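PDB 5GKV: esterase A from Caulobacter crescentus, which probably hydrolyses ester bonds as a serine esterase of the beta-lactamase and penicillin-binding-protein superfamily. Local coordinates for residues 236-240 / 241-245; 160-163 / 164-167; 178-181 / 182-186. All coordinates share one frame; numbering follows the deposited sequence.

Interaction 1. Residues 236-240 / 241-245; sequences AVEAA and FFKPW
Val237 meets the end of its helix twice, through its backbone at Phe241 and through its side chain at Phe242. Its carbonyl O takes the N-H of Phe241 at 3.0 Å, an ordinary helical bond. Its CG2 reaches the ring of Phe242, touching CE2 at 3.7 Å from the edge and in the plane of that ring. CG2 stands anti to the backbone N (chi1 67° being measured to CG1), and this turns the methyl toward the phenyl.

Glu238 comes next. Its carbonyl O accepts from Phe242 N at 2.9 Å, with an N-H...O angle of 151°; Phe242 is the first residue to leave helical backbone angles, and here the short helix 235-241 gives way to the loop that runs toward helix 253-258 in this beta-lactamase-family fold. At the N-terminal end of the same helix, Asn234 OD1 accepts from Val237 N. The Glu238 side chain stands out from the helix and, bent at chi2 (-100°), brings OE2 round toward Lys243. With OE2 3.8 Å from NZ of Lys243 this is a long salt bridge, electrostatic attraction more than a firm grip. The lysine is bent too, at chi2, and its CG rests 4.0 Å from Ala239 CA, while its CB sits 3.4 Å above the plane of the Trp245 indole, over the centre.

Ala239 offers its carbonyl O to Ser246 OG, and the same hydroxyl bonds to Lys243 N, so one serine ties the last turn to the outgoing chain.

Ala240 closes the segment, its CB 3.9 Å from CD2 of the neighbouring Phe241. Phe241 CB in turn lies over one face of the Phe242 ring, toward the rim, and both phenyl rings meet that of Phe230, Phe242 edge-to-face.

Interaction 2. Residues 160-163 / 164-167; sequences LFPI and GSAS
The Phe161 ring has a water in its plane at one edge, and the carbonyl O of Ala166 comes to it obliquely, 3.4 Å from CE1. Ser165 OG also approaches the ring at a slant, 4.1 Å from CD1. Phe161 CG lies between its backbone N and carbonyl carbon (chi1 51°), which swings the phenyl back over the opening of the bend toward residues 165-167. Leu310 and Ser133 add further contacts to this ring.

Beyond the phenylalanine the chain reverses in a type II beta turn from Pro162 to Ser165, within the loop that leads from helix 147-156 to helix 173-186. Gly164 takes the third position with phi 67°, a backbone angle that favours glycine. The mouth of the turn is closed by a side chain: Ser165 OG donates to Pro162 O at 2.7 Å, tilted 28° from the carbonyl plane. The same hydroxyl oxygen lies 3.5 Å from Pro162 CD, so it packs against the proline ring while it bonds to the carbonyl.

The water bridges what remains between the two ends. It donates to Pro162 O at 2.8 Å and to Ala166 O at 2.9 Å, and it accepts from Ser165 N at 3.1 Å. Pro162 O is thus gripped by two donors, hydroxyl and water. On the far end, the Ser167 hydroxyl bonds to Asp309 OD1.

Interaction 3. Residues 178-181 / 182-186; sequences AGEI and FRRVD
Glu180 holds two arginines at once, Arg183 and Arg184, one three and one four residues on, in a salt-bridge network along the last turns of helix 173-186. The helix itself is regular: Phe182, Arg183, Arg184 and Val185 each donate their N-H to the carbonyl O four residues earlier.

Arg183 lies beside the glutamate, pointing the same way, and docks side-on. Arg183 NE bonds Glu180 OE1 at 2.9 Å and Arg183 NH2 bonds Glu180 OE2 at 2.7 Å, both on the syn side of the carboxylate. The two planes are 50° apart, so the fork is twisted instead of flat. After an extended start, the Arg183 chain turns at chi3 (65°), which curls the guanidinium back to the acid.

Arg184 comes across the glutamate and presents the NE edge of its guanidinium to a single oxygen, its plane turned 81° from the carboxylate. Arg184 NE reaches Glu180 OE2 at 2.6 Å from above the carboxylate plane, and Arg184 NH2 meets Glu180 OE2 at 2.9 Å by the anti lone pair. The remaining nitrogen, Arg184 NH1, is paired with Glu111, and Trp147 NE1 donates to Glu180 OE1. With so many donors round it, the buried carboxylate would be expected to stay ionised.

Away from the charges, Phe182 turns its ring onto Leu89, Ile90 and Leu93 of helix 82-95, while Ile181 and Val185 pack on helix 105-108. Asp186 CB sits 3.6 Å above one face of the Phe182 ring, offset toward the rim.

From the N terminus the chain meets interaction 2 first, then interaction 3, then interaction 1. All three are local contacts within continuous chain, and only interaction 2 closes a turn; none nests in or crosses another. Interaction 2 folds the loop ahead of helix 173-186, interaction 3 runs along the end of that helix, and interaction 1 ends helix 235-241. Interactions 1 and 2 touch despite the residues between them: Ala236 CB packs 4.0 Å from Phe161 CE2, bringing the start of the later helix against the earlier loop. Interaction 3 stands apart, its nearest atoms about 12 Å from interaction 2 and about 15 Å from interaction 1, bound instead toward helices 82-95 and 105-108.

Interaction 1. Residues 236-240 / 241-245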
ATOM      1  N   ALA A 236       8.931  -8.080 -17.894  1.00 17.98           N
ATOM      2  CA  ALA A 236       8.195  -7.274 -16.920  1.00 19.86           C
ATOM      3  C   ALA A 236       8.870  -7.308 -15.557  1.00 20.96           C
ATOM      4  O   ALA A 236       9.107  -6.259 -14.947  1.00 19.32           O
ATOM      5  CB  ALA A 236       6.746  -7.764 -16.818  1.00 19.05           C
ATOM      6  N   VAL A 237       9.192  -8.503 -15.056  1.00 20.08           N
ATOM      7  CA  VAL A 237       9.872  -8.562 -13.762  1.00 21.24           C
ATOM      8  C   VAL A 237      11.260  -7.940 -13.875  1.00 21.90           C
ATOM      9  O   VAL A 237      11.702  -7.223 -12.973  1.00 17.98           O
ATOM     10  CB  VAL A 237       9.912 -10.009 -13.215  1.00 25.60           C
ATOM     11  CG1 VAL A 237      10.786 -10.886 -14.054  1.00 26.52           C
ATOM     12  CG2 VAL A 237      10.382 -10.038 -11.739  1.00 28.39           C
ATOM     13  N   GLU A 238      11.941  -8.149 -15.011  1.00 22.76           N
ATOM     14  CA  GLU A 238      13.241  -7.521 -15.247  1.00 24.24           C
ATOM     15  C   GLU A 238      13.166  -6.004 -15.116  1.00 24.56           C
ATOM     16  O   GLU A 238      13.952  -5.390 -14.380  1.00 24.61           O
ATOM     17  CB  GLU A 238      13.755  -7.875 -16.640  1.00 26.04           C
ATOM     18  CG  GLU A 238      14.381  -9.229 -16.771  1.00 40.91           C
ATOM     19  CD  GLU A 238      15.895  -9.160 -16.728  1.00 54.40           C
ATOM     20  OE1 GLU A 238      16.515 -10.208 -16.442  1.00 65.18           O
ATOM     21  OE2 GLU A 238      16.452  -8.061 -16.974  1.00 54.91           O
ATOM     22  N   ALA A 239      12.244  -5.379 -15.854  1.00 20.08           N
ATOM     23  CA  ALA A 239      12.118  -3.926 -15.805  1.00 20.95           C
ATOM     24  C   ALA A 239      11.650  -3.457 -14.429  1.00 21.03           C
ATOM     25  O   ALA A 239      12.099  -2.410 -13.937  1.00 23.63           O
ATOM     26  CB  ALA A 239      11.162  -3.444 -16.897  1.00 21.95           C
ATOM     27  N   ALA A 240      10.758  -4.222 -13.787  1.00 19.48           N
ATOM     28  CA  ALA A 240      10.165  -3.764 -12.528  1.00 20.74           C
ATOM     29  C   ALA A 240      11.188  -3.746 -11.403  1.00 24.92           C
ATOM     30  O   ALA A 240      11.190  -2.829 -10.573  1.00 21.29           O
ATOM     31  CB  ALA A 240       8.982  -4.649 -12.125  1.00 15.36           C
ATOM     32  N   PHE A 241      12.057  -4.753 -11.340  1.00 21.26           N
ATOM     33  CA  PHE A 241      12.867  -4.952 -10.140  1.00 27.46           C
ATOM     34  C   PHE A 241      14.369  -5.049 -10.370  1.00 30.28           C
ATOM     35  O   PHE A 241      15.122  -4.799  -9.425  1.00 28.09           O
ATOM     36  CB  PHE A 241      12.409  -6.214  -9.390  1.00 23.99           C
ATOM     37  CG  PHE A 241      11.188  -5.999  -8.525  1.00 23.03           C
ATOM     38  CD1 PHE A 241      11.266  -5.237  -7.369  1.00 27.68           C
ATOM     39  CD2 PHE A 241       9.960  -6.542  -8.876  1.00 24.61           C
ATOM     40  CE1 PHE A 241      10.148  -5.033  -6.575  1.00 23.41           C
ATOM     41  CE2 PHE A 241       8.843  -6.337  -8.082  1.00 24.40           C
ATOM     42  CZ  PHE A 241       8.943  -5.586  -6.930  1.00 24.66           C
ATOM     43  N   PHE A 242      14.842  -5.367 -11.575  1.00 28.28           N
ATOM     44  CA  PHE A 242      16.228  -5.795 -11.719  1.00 28.57           C
ATOM     45  C   PHE A 242      17.081  -4.847 -12.556  1.00 30.51           C
ATOM     46  O   PHE A 242      18.186  -5.217 -12.965  1.00 32.62           O
ATOM     47  CB  PHE A 242      16.266  -7.214 -12.282  1.00 24.66           C
ATOM     48  CG  PHE A 242      15.707  -8.236 -11.342  1.00 33.35           C
ATOM     49  CD1 PHE A 242      16.443  -8.664 -10.245  1.00 39.62           C
ATOM     50  CD2 PHE A 242      14.447  -8.771 -11.545  1.00 38.17           C
ATOM     51  CE1 PHE A 242      15.933  -9.601  -9.370  1.00 41.03           C
ATOM     52  CE2 PHE A 242      13.929  -9.715 -10.669  1.00 35.54           C
ATOM     53  CZ  PHE A 242      14.671 -10.126  -9.581  1.00 41.50           C
ATOM     54  N   LYS A 243      16.615  -3.637 -12.798  1.00 26.87           N
ATOM     55  CA  LYS A 243      17.430  -2.658 -13.494  1.00 29.29           C
ATOM     56  C   LYS A 243      18.107  -1.743 -12.489  1.00 30.23           C
ATOM     57  O   LYS A 243      17.642  -1.601 -11.352  1.00 29.54           O
ATOM     58  CB  LYS A 243      16.577  -1.826 -14.458  1.00 29.22           C
ATOM     59  CG  LYS A 243      15.896  -2.638 -15.543  1.00 25.52           C
ATOM     60  CD  LYS A 243      16.935  -3.371 -16.386  1.00 34.34           C
ATOM     61  CE  LYS A 243      16.316  -4.027 -17.611  1.00 37.39           C
ATOM     62  NZ  LYS A 243      17.370  -4.705 -18.424  1.00 39.56           N
ATOM     63  N   PRO A 244      19.225  -1.116 -12.869  1.00 32.53           N
ATOM     64  CA  PRO A 244      19.842  -0.115 -11.978  1.00 36.45           C
ATOM     65  C   PRO A 244      18.909   1.033 -11.637  1.00 32.87           C
ATOM     66  O   PRO A 244      19.090   1.679 -10.596  1.00 32.79           O
ATOM     67  CB  PRO A 244      21.059   0.375 -12.782  1.00 39.46           C
ATOM     68  CG  PRO A 244      21.346  -0.716 -13.753  1.00 36.58           C
ATOM     69  CD  PRO A 244      20.009  -1.326 -14.099  1.00 32.22           C
ATOM     70  N   TRP A 245      17.911   1.301 -12.478  1.00 34.64           N
ATOM     71  CA  TRP A 245      16.978   2.394 -12.271  1.00 34.08           C
ATOM     72  C   TRP A 245      15.617   1.928 -11.763  1.00 28.72           C
ATOM     73  O   TRP A 245      14.697   2.745 -11.664  1.00 30.69           O
ATOM     74  CB  TRP A 245      16.809   3.170 -13.575  1.00 31.87           C
ATOM     75  CG  TRP A 245      16.405   2.281 -14.688  1.00 34.71           C
ATOM     76  CD1 TRP A 245      15.133   1.896 -15.011  1.00 32.89           C
ATOM     77  CD2 TRP A 245      17.273   1.629 -15.624  1.00 32.81           C
ATOM     78  NE1 TRP A 245      15.155   1.052 -16.096  1.00 29.78           N
ATOM     79  CE2 TRP A 245      16.455   0.872 -16.494  1.00 32.25           C
ATOM     80  CE3 TRP A 245      18.662   1.608 -15.811  1.00 35.19           C
ATOM     81  CZ2 TRP A 245      16.980   0.108 -17.542  1.00 35.11           C
ATOM     82  CZ3 TRP A 245      19.182   0.853 -16.857  1.00 39.68           C
ATOM     83  CH2 TRP A 245      18.341   0.113 -17.710  1.00 35.83           C
TER

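Interaction 2. Residues 160-163 / 164-167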
ATOM      1  N   LEU A 160       4.520  -3.621 -22.175  1.00 19.90           N
ATOM      2  CA  LEU A 160       5.338  -4.830 -22.193  1.00 18.22           C
ATOM      3  C   LEU A 160       4.528  -6.109 -22.365  1.00 16.29           C
ATOM      4  O   LEU A 160       5.131  -7.175 -22.520  1.00 16.78           O
ATOM      5  CB  LEU A 160       6.160  -4.921 -20.898  1.00 17.27           C
ATOM      6  CG  LEU A 160       7.220  -3.839 -20.687  1.00 17.40           C
ATOM      7  CD1 LEU A 160       7.532  -3.710 -19.189  1.00 25.43           C
ATOM      8  CD2 LEU A 160       8.478  -4.198 -21.464  1.00 18.14           C
ATOM      9  N   PHE A 161       3.204  -6.045 -22.289  1.00 15.70           N
ATOM     10  CA  PHE A 161       2.343  -7.216 -22.395  1.00 17.80           C
ATOM     11  C   PHE A 161       0.902  -6.738 -22.630  1.00 18.78           C
ATOM     12  O   PHE A 161       0.598  -5.555 -22.424  1.00 21.84           O
ATOM     13  CB  PHE A 161       2.440  -8.118 -21.144  1.00 18.79           C
ATOM     14  CG  PHE A 161       2.259  -7.392 -19.825  1.00 18.50           C
ATOM     15  CD1 PHE A 161       0.991  -7.195 -19.291  1.00 17.91           C
ATOM     16  CD2 PHE A 161       3.366  -6.942 -19.116  1.00 17.00           C
ATOM     17  CE1 PHE A 161       0.823  -6.531 -18.054  1.00 18.79           C
ATOM     18  CE2 PHE A 161       3.223  -6.282 -17.874  1.00 19.74           C
ATOM     19  CZ  PHE A 161       1.948  -6.084 -17.347  1.00 18.79           C
ATOM     20  N   PRO A 162       0.021  -7.623 -23.093  1.00 16.25           N
ATOM     21  CA  PRO A 162      -1.309  -7.178 -23.519  1.00 22.43           C
ATOM     22  C   PRO A 162      -2.241  -6.949 -22.344  1.00 23.09           C
ATOM     23  O   PRO A 162      -2.112  -7.571 -21.282  1.00 20.45           O
ATOM     24  CB  PRO A 162      -1.817  -8.343 -24.381  1.00 21.82           C
ATOM     25  CG  PRO A 162      -0.643  -9.180 -24.673  1.00 21.15           C
ATOM     26  CD  PRO A 162       0.291  -9.010 -23.526  1.00 17.76           C
ATOM     27  N   ILE A 163      -3.187  -6.028 -22.561  1.00 23.29           N
ATOM     28  CA  ILE A 163      -4.311  -5.875 -21.649  1.00 22.74           C
ATOM     29  C   ILE A 163      -5.063  -7.197 -21.551  1.00 25.42           C
ATOM     30  O   ILE A 163      -5.247  -7.902 -22.556  1.00 25.57           O
ATOM     31  CB  ILE A 163      -5.255  -4.761 -22.135  1.00 23.55           C
ATOM     32  CG1 ILE A 163      -4.580  -3.378 -22.113  1.00 24.44           C
ATOM     33  CG2 ILE A 163      -6.528  -4.764 -21.298  1.00 20.47           C
ATOM     34  CD1 ILE A 163      -4.484  -2.759 -20.706  1.00 22.77           C
ATOM     35  N   GLY A 164      -5.507  -7.535 -20.335  1.00 23.44           N
ATOM     36  CA  GLY A 164      -6.346  -8.705 -20.124  1.00 20.98           C
ATOM     37  C   GLY A 164      -5.657 -10.028 -20.375  1.00 26.95           C
ATOM     38  O   GLY A 164      -6.318 -11.013 -20.722  1.00 23.87           O
ATOM     39  N   SER A 165      -4.337 -10.075 -20.230  1.00 24.01           N
ATOM     40  CA  SER A 165      -3.613 -11.330 -20.355  1.00 20.75           C
ATOM     41  C   SER A 165      -3.288 -11.814 -18.950  1.00 25.04           C
ATOM     42  O   SER A 165      -4.009 -12.648 -18.392  1.00 24.36           O
ATOM     43  CB  SER A 165      -2.353 -11.158 -21.214  1.00 21.39           C
ATOM     44  OG  SER A 165      -1.476 -10.155 -20.709  1.00 19.09           O
ATOM     45  N   ALA A 166      -2.214 -11.291 -18.368  1.00 24.07           N
ATOM     46  CA  ALA A 166      -1.924 -11.481 -16.956  1.00 23.04           C
ATOM     47  C   ALA A 166      -1.518 -10.136 -16.367  1.00 23.85           C
ATOM     48  O   ALA A 166      -0.930  -9.292 -17.055  1.00 18.51           O
ATOM     49  CB  ALA A 166      -0.824 -12.535 -16.731  1.00 24.03           C
ATOM     50  N   SER A 167      -1.866  -9.922 -15.097  1.00 20.41           N
ATOM     51  CA  SER A 167      -1.355  -8.739 -14.419  1.00 17.74           C
ATOM     52  C   SER A 167       0.160  -8.846 -14.284  1.00 19.80           C
ATOM     53  O   SER A 167       0.728  -9.942 -14.199  1.00 18.91           O
ATOM     54  CB  SER A 167      -2.011  -8.571 -13.037  1.00 20.10           C
ATOM     55  OG  SER A 167      -1.752  -9.706 -12.219  1.00 20.78           O
TER
HETATM   56  O   HOH W   1      -2.866  -7.831 -18.628  1.00 22.99           O

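Interaction 3. Residues 178-181 / 182-186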
ATOM      1  N   ALA A 178      -1.391   6.265 -10.982  1.00 20.08           N
ATOM      2  CA  ALA A 178      -2.482   6.674 -10.102  1.00 20.55           C
ATOM      3  C   ALA A 178      -2.372   8.149  -9.735  1.00 19.75           C
ATOM      4  O   ALA A 178      -3.375   8.873  -9.741  1.00 18.72           O
ATOM      5  CB  ALA A 178      -2.495   5.815  -8.834  1.00 16.08           C
ATOM      6  N   GLY A 179      -1.160   8.607  -9.410  1.00 18.68           N
ATOM      7  CA  GLY A 179      -1.000   9.968  -8.924  1.00 20.88           C
ATOM      8  C   GLY A 179      -1.320  10.998  -9.988  1.00 20.01           C
ATOM      9  O   GLY A 179      -1.890  12.052  -9.694  1.00 20.72           O
ATOM     10  N   GLU A 180      -0.960  10.712 -11.238  1.00 17.86           N
ATOM     11  CA  GLU A 180      -1.133  11.709 -12.285  1.00 17.31           C
ATOM     12  C   GLU A 180      -2.582  11.759 -12.747  1.00 17.80           C
ATOM     13  O   GLU A 180      -3.105  12.840 -13.029  1.00 17.98           O
ATOM     14  CB  GLU A 180      -0.171  11.416 -13.448  1.00 20.85           C
ATOM     15  CG  GLU A 180      -0.232  12.398 -14.610  1.00 22.46           C
ATOM     16  CD  GLU A 180       0.225  13.802 -14.257  1.00 25.28           C
ATOM     17  OE1 GLU A 180       0.629  14.046 -13.099  1.00 22.73           O
ATOM     18  OE2 GLU A 180       0.165  14.675 -15.155  1.00 29.81           O
ATOM     19  N   ILE A 181      -3.247  10.604 -12.812  1.00 19.04           N
ATOM     20  CA  ILE A 181      -4.691  10.589 -13.036  1.00 16.97           C
ATOM     21  C   ILE A 181      -5.386  11.421 -11.966  1.00 20.32           C
ATOM     22  O   ILE A 181      -6.209  12.304 -12.263  1.00 18.70           O
ATOM     23  CB  ILE A 181      -5.216   9.142 -13.052  1.00 18.15           C
ATOM     24  CG1 ILE A 181      -4.656   8.359 -14.257  1.00 18.78           C
ATOM     25  CG2 ILE A 181      -6.750   9.123 -13.058  1.00 21.58           C
ATOM     26  CD1 ILE A 181      -4.936   6.872 -14.157  1.00 17.15           C
ATOM     27  N   PHE A 182      -5.028  11.178 -10.698  1.00 18.42           N
ATOM     28  CA  PHE A 182      -5.615  11.940  -9.592  1.00 19.48           C
ATOM     29  C   PHE A 182      -5.373  13.439  -9.751  1.00 19.37           C
ATOM     30  O   PHE A 182      -6.305  14.247  -9.639  1.00 21.19           O
ATOM     31  CB  PHE A 182      -5.039  11.464  -8.253  1.00 16.83           C
ATOM     32  CG  PHE A 182      -5.681  12.133  -7.072  1.00 15.62           C
ATOM     33  CD1 PHE A 182      -5.182  13.321  -6.574  1.00 19.41           C
ATOM     34  CD2 PHE A 182      -6.800  11.577  -6.481  1.00 19.82           C
ATOM     35  CE1 PHE A 182      -5.800  13.943  -5.499  1.00 20.62           C
ATOM     36  CE2 PHE A 182      -7.422  12.194  -5.419  1.00 17.37           C
ATOM     37  CZ  PHE A 182      -6.919  13.378  -4.932  1.00 18.80           C
ATOM     38  N   ARG A 183      -4.113  13.829  -9.972  1.00 16.77           N
ATOM     39  CA  ARG A 183      -3.748  15.244 -10.057  1.00 20.91           C
ATOM     40  C   ARG A 183      -4.522  15.953 -11.167  1.00 23.92           C
ATOM     41  O   ARG A 183      -5.061  17.050 -10.966  1.00 21.70           O
ATOM     42  CB  ARG A 183      -2.233  15.369 -10.277  1.00 24.38           C
ATOM     43  CG  ARG A 183      -1.645  16.755 -10.041  1.00 33.74           C
ATOM     44  CD  ARG A 183      -0.148  16.821 -10.434  1.00 36.96           C
ATOM     45  NE  ARG A 183       0.056  16.626 -11.872  1.00 34.11           N
ATOM     46  CZ  ARG A 183      -0.420  17.438 -12.821  1.00 41.95           C
ATOM     47  NH1 ARG A 183      -1.133  18.514 -12.493  1.00 39.72           N
ATOM     48  NH2 ARG A 183      -0.192  17.168 -14.105  1.00 36.41           N
ATOM     49  N   ARG A 184      -4.604  15.332 -12.342  1.00 22.50           N
ATOM     50  CA  ARG A 184      -5.305  15.963 -13.457  1.00 23.90           C
ATOM     51  C   ARG A 184      -6.801  16.086 -13.207  1.00 28.30           C
ATOM     52  O   ARG A 184      -7.433  17.021 -13.715  1.00 27.01           O
ATOM     53  CB  ARG A 184      -5.048  15.181 -14.734  1.00 19.54           C
ATOM     54  CG  ARG A 184      -3.576  15.084 -15.032  1.00 26.94           C
ATOM     55  CD  ARG A 184      -3.272  15.312 -16.457  1.00 29.27           C
ATOM     56  NE  ARG A 184      -1.843  15.171 -16.699  1.00 33.03           N
ATOM     57  CZ  ARG A 184      -1.270  15.419 -17.869  1.00 30.10           C
ATOM     58  NH1 ARG A 184      -2.022  15.827 -18.885  1.00 28.69           N
ATOM     59  NH2 ARG A 184       0.045  15.253 -18.022  1.00 30.12           N
ATOM     60  N   VAL A 185      -7.388  15.174 -12.438  1.00 20.02           N
ATOM     61  CA  VAL A 185      -8.826  15.243 -12.188  1.00 25.39           C
ATOM     62  C   VAL A 185      -9.138  16.114 -10.978  1.00 27.44           C
ATOM     63  O   VAL A 185      -9.946  17.047 -11.054  1.00 21.88           O
ATOM     64  CB  VAL A 185      -9.416  13.824 -12.032  1.00 25.48           C
ATOM     65  CG1 VAL A 185     -10.850  13.905 -11.522  1.00 25.74           C
ATOM     66  CG2 VAL A 185      -9.374  13.100 -13.363  1.00 24.04           C
ATOM     67  N   ASP A 186      -8.498  15.828  -9.848  1.00 23.31           N
ATOM     68  CA  ASP A 186      -8.777  16.562  -8.622  1.00 26.59           C
ATOM     69  C   ASP A 186      -8.148  17.949  -8.647  1.00 26.19           C
ATOM     70  O   ASP A 186      -8.744  18.915  -8.157  1.00 27.26           O
ATOM     71  CB  ASP A 186      -8.274  15.765  -7.408  1.00 22.48           C
ATOM     72  CG  ASP A 186      -8.378  16.551  -6.110  1.00 26.06           C
ATOM     73  OD1 ASP A 186      -7.555  17.466  -5.889  1.00 24.76           O
ATOM     74  OD2 ASP A 186      -9.285  16.241  -5.307  1.00 26.47           O
TER